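Local structure of telomere length regulator taz1 (Schizosaccharomyces pombe, 4ZMI) at residues F61-Q64 with L65-Y69; V221-F224 with L225-K229. The protein binds double-stranded telomeric DNA and regulates telomere length and function in fission yeast, the chain here being its helical, TRF-family domain. One frame throughout, in Å; residues are numbered along the deposited sequence.

Contact 1: F61-Q64 with L65-Y69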
# COMPACT_ATOMS: atom_id res chain seq x y z
N PHE A 61 11.76 7.91 10.20
CA PHE A 61 12.35 7.30 9.02
C PHE A 61 11.42 7.43 7.82
O PHE A 61 11.87 7.73 6.71
CB PHE A 61 12.67 5.84 9.29
CG PHE A 61 13.24 5.12 8.11
CD1 PHE A 61 14.54 5.36 7.70
CD2 PHE A 61 12.49 4.20 7.41
CE1 PHE A 61 15.07 4.69 6.62
CE2 PHE A 61 13.01 3.52 6.33
CZ PHE A 61 14.30 3.77 5.93
N ASN A 62 10.12 7.24 8.04
CA ASN A 62 9.12 7.37 6.98
C ASN A 62 9.00 8.79 6.50
O ASN A 62 8.79 9.03 5.32
CB ASN A 62 7.76 6.87 7.46
CG ASN A 62 6.66 7.14 6.47
OD1 ASN A 62 5.90 8.10 6.61
ND2 ASN A 62 6.55 6.29 5.46
N GLU A 63 9.11 9.72 7.43
CA GLU A 63 9.11 11.14 7.10
C GLU A 63 10.27 11.52 6.16
O GLU A 63 10.04 12.21 5.16
CB GLU A 63 9.19 11.97 8.37
CG GLU A 63 9.30 13.46 8.11
CD GLU A 63 7.96 14.10 7.89
OE1 GLU A 63 6.94 13.42 8.14
OE2 GLU A 63 7.92 15.28 7.48
N GLN A 64 11.49 11.10 6.48
CA GLN A 64 12.65 11.42 5.63
C GLN A 64 12.43 10.81 4.26
O GLN A 64 12.59 11.49 3.25
CB GLN A 64 13.99 10.92 6.23
CG GLN A 64 15.24 11.27 5.36
CD GLN A 64 16.43 10.32 5.55
OE1 GLN A 64 16.51 9.58 6.53
NE2 GLN A 64 17.37 10.35 4.60
N LEU A 65 12.06 9.54 4.25
CA LEU A 65 11.77 8.81 3.02
C LEU A 65 10.82 9.61 2.14
O LEU A 65 11.10 9.88 0.97
CB LEU A 65 11.14 7.47 3.37
CG LEU A 65 10.87 6.46 2.26
CD1 LEU A 65 12.14 6.11 1.54
CD2 LEU A 65 10.26 5.23 2.87
N THR A 66 9.71 10.01 2.74
CA THR A 66 8.64 10.72 2.06
C THR A 66 9.05 12.10 1.55
O THR A 66 8.78 12.44 0.40
CB THR A 66 7.45 10.85 3.01
OG1 THR A 66 6.74 9.61 3.05
CG2 THR A 66 6.52 11.96 2.58
N THR A 67 9.69 12.89 2.40
CA THR A 67 10.07 14.25 2.05
C THR A 67 11.28 14.28 1.14
O THR A 67 11.29 14.99 0.13
CB THR A 67 10.37 15.10 3.30
OG1 THR A 67 9.18 15.22 4.08
CG2 THR A 67 10.84 16.50 2.89
N LYS A 68 12.31 13.52 1.50
CA LYS A 68 13.55 13.54 0.73
C LYS A 68 13.35 12.97 -0.68
O LYS A 68 13.83 13.55 -1.65
CB LYS A 68 14.67 12.80 1.45
CG LYS A 68 15.99 12.79 0.70
CD LYS A 68 17.11 12.23 1.54
CE LYS A 68 18.44 12.32 0.80
NZ LYS A 68 19.59 11.96 1.67
N TYR A 69 12.64 11.84 -0.79
CA TYR A 69 12.54 11.16 -2.07
C TYR A 69 11.27 11.47 -2.86
O TYR A 69 11.03 10.87 -3.90
CB TYR A 69 12.76 9.67 -1.92
CG TYR A 69 14.06 9.41 -1.21
CD1 TYR A 69 14.09 8.94 0.09
CD2 TYR A 69 15.27 9.67 -1.84
CE1 TYR A 69 15.29 8.72 0.74
CE2 TYR A 69 16.46 9.44 -1.21
CZ TYR A 69 16.47 8.97 0.08
OH TYR A 69 17.66 8.75 0.72

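Contact 2: V221-F224 with L225-K229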
# COMPACT_ATOMS: atom_id res chain seq x y z
N VAL A 221 -1.98 -8.82 5.66
CA VAL A 221 -1.22 -7.72 5.05
C VAL A 221 0.22 -8.16 4.84
O VAL A 221 0.74 -8.11 3.73
CB VAL A 221 -1.27 -6.44 5.92
CG1 VAL A 221 -0.26 -5.41 5.42
CG2 VAL A 221 -2.65 -5.85 5.88
N ILE A 222 0.85 -8.63 5.92
CA ILE A 222 2.21 -9.13 5.87
C ILE A 222 2.36 -10.18 4.79
O ILE A 222 3.27 -10.12 3.99
CB ILE A 222 2.64 -9.74 7.21
CG1 ILE A 222 2.85 -8.62 8.24
CG2 ILE A 222 3.91 -10.56 7.04
CD1 ILE A 222 2.92 -9.10 9.66
N HIS A 223 1.43 -11.12 4.77
CA HIS A 223 1.45 -12.15 3.74
C HIS A 223 1.48 -11.50 2.36
O HIS A 223 2.32 -11.84 1.53
CB HIS A 223 0.24 -13.07 3.85
CG HIS A 223 0.39 -14.36 3.10
ND1 HIS A 223 0.31 -14.44 1.73
CD2 HIS A 223 0.61 -15.63 3.53
CE1 HIS A 223 0.48 -15.69 1.34
NE2 HIS A 223 0.67 -16.44 2.42
N PHE A 224 0.56 -10.57 2.13
CA PHE A 224 0.39 -9.96 0.82
C PHE A 224 1.60 -9.15 0.37
O PHE A 224 2.00 -9.22 -0.78
CB PHE A 224 -0.85 -9.07 0.78
CG PHE A 224 -1.00 -8.31 -0.51
CD1 PHE A 224 -1.50 -8.92 -1.63
CD2 PHE A 224 -0.64 -6.98 -0.58
CE1 PHE A 224 -1.64 -8.23 -2.81
CE2 PHE A 224 -0.78 -6.28 -1.76
CZ PHE A 224 -1.28 -6.90 -2.87
N LEU A 225 2.19 -8.39 1.30
CA LEU A 225 3.39 -7.63 1.00
C LEU A 225 4.57 -8.56 0.74
O LEU A 225 5.56 -8.16 0.14
CB LEU A 225 3.73 -6.68 2.16
CG LEU A 225 2.71 -5.64 2.64
CD1 LEU A 225 3.30 -4.72 3.71
CD2 LEU A 225 2.16 -4.83 1.49
N LEU A 226 4.47 -9.80 1.21
CA LEU A 226 5.53 -10.77 0.98
C LEU A 226 5.44 -11.39 -0.41
O LEU A 226 6.46 -11.49 -1.09
CB LEU A 226 5.51 -11.86 2.05
CG LEU A 226 6.13 -11.51 3.41
CD1 LEU A 226 5.85 -12.60 4.42
CD2 LEU A 226 7.62 -11.30 3.27
N GLU A 227 4.24 -11.81 -0.82
CA GLU A 227 4.01 -12.28 -2.19
C GLU A 227 4.48 -11.23 -3.19
O GLU A 227 5.18 -11.54 -4.15
CB GLU A 227 2.53 -12.51 -2.46
CG GLU A 227 1.79 -13.38 -1.48
CD GLU A 227 0.32 -13.50 -1.85
OE1 GLU A 227 0.02 -13.60 -3.06
OE2 GLU A 227 -0.52 -13.47 -0.94
N PHE A 228 4.04 -9.99 -2.97
CA PHE A 228 4.42 -8.85 -3.80
C PHE A 228 5.95 -8.82 -3.90
O PHE A 228 6.49 -8.67 -4.99
CB PHE A 228 3.88 -7.55 -3.17
CG PHE A 228 3.72 -6.38 -4.13
CD1 PHE A 228 2.80 -5.37 -3.85
CD2 PHE A 228 4.48 -6.26 -5.28
CE1 PHE A 228 2.65 -4.28 -4.70
CE2 PHE A 228 4.33 -5.16 -6.14
CZ PHE A 228 3.41 -4.18 -5.84
N LYS A 229 6.62 -9.04 -2.77
CA LYS A 229 8.08 -8.91 -2.69
C LYS A 229 8.87 -9.95 -3.50
O LYS A 229 10.06 -9.75 -3.76
CB LYS A 229 8.56 -8.89 -1.22
CG LYS A 229 9.88 -8.16 -1.00
CD LYS A 229 10.23 -7.98 0.48
CE LYS A 229 10.80 -9.25 1.10
NZ LYS A 229 11.32 -9.01 2.47

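Contact 1: F61-Q64 with L65-Y69
Asn62 O takes two donors from Thr66: the backbone N at 2.9 Å and, more weakly, the hydroxyl OG1 at 3.1 Å. The hydroxyl can fold back like this because OG1 stands beside its own backbone N (chi1 -79°), which turns it down the helix toward the carbonyl one turn earlier. Thr67 repeats the pattern on Glu63 O, its N bonding at 2.9 Å and its OG1 giving a weak bond at 3.3 Å. Phe61 O accepts from Leu65 N almost straight (169°), and Gln64 O from Lys68 N at 2.7 Å.

The side chains of Gln64 and Lys68 run alongside each other in the same direction, with Gln64 NE2 3.6 Å from Lys68 CD, bringing the amide nitrogen against one methylene of the lysine. Lys68 CG in turn sits over the centre of one face of the Tyr69 ring. Tyr69 OH is satisfied by Asp14 of helix 5-35, with which Lys68 NZ makes only a long, weak ion pair. Phe61 also packs on helix 5-35, while Leu65 lies against helix 95-107.

This is the last stretch of an amphipathic alpha helix in an all-helical domain: backbone hydrogen bonds from each N to the carbonyl four residues earlier, supplemented at two carbonyls by weak bonds from threonine hydroxyls, run up to Tyr69, where the backbone leaves helical geometry.

Contact 2: V221-F224 with L225-K229
His223 and Glu227, one turn apart, join side chain to side chain: ND1 of the imidazole donates to Glu227 OE2 at 3.0 Å. Glu227 is worth following outward from the backbone. Its CB lies 3.7 Å from Phe224 O, and CG, set beside its own backbone N (chi1 -52°), leans back to within 3.4 Å of His223 O. CD then reaches the edge of the imidazole in the plane of the ring, and OE2 meets ND1 on its anti side, the N-H...O angle of 134° leaving the bond well off straight. The ring and carboxylate planes stand nearly perpendicular, 84° apart. Asp140 of helix 137-154 brings a like charge close to OE2, which would probably favour a positively charged imidazole or raise the pKa of one of the carboxylates.

The pair sits on a polar edge of helix 214-229, whose Val221, Phe224, Leu225 and Phe228 are buried among the other helices of this TRF-family domain. An alanine in place of Glu227 would probably leave His223 ND1 without its carboxylate mate and the imidazole freer to turn.

In the backbone at this turn, His223 O accepts from both Glu227 N and Leu226 N, the latter coming from well above the carbonyl plane. On the buried flank Val221 CG1 lies 4.0 Å from Leu225 CD1, the two side chains pointing the same way, and Phe224 CD2 touches Leu225 CD2, these two side chains crossing at about a right angle. The Phe224 ring also meets that of Phe228 obliquely, CE2 to CD1 at 4.2 Å. Helix 137-154 and helix 118-130 both pack on Phe224, with the Phe137 ring nearly parallel to its own, whereas Leu225 goes against Phe103 of helix 95-107.

How the contacts relate
From the N terminus, the chain runs through helix 5-35 and helix 43-50 before helix 52-68, whose last turns and the following Tyr69 hold contact 1. Contact 2 comes much later, on helix 214-229. Each joins adjoining segments of one helix, so neither closes a loop, and the two follow in series without nesting or crossing. Their centres are 22 Å apart and their nearest atoms about 12 Å, with no direct touch. Both send side chains to helix 95-107, and both also reach helix 5-35: contact 1 by packing and the Tyr69 bond, contact 2 through the Lys229-Glu23 salt bridge. Contact 2 also packs on helices 118-130 and 137-154.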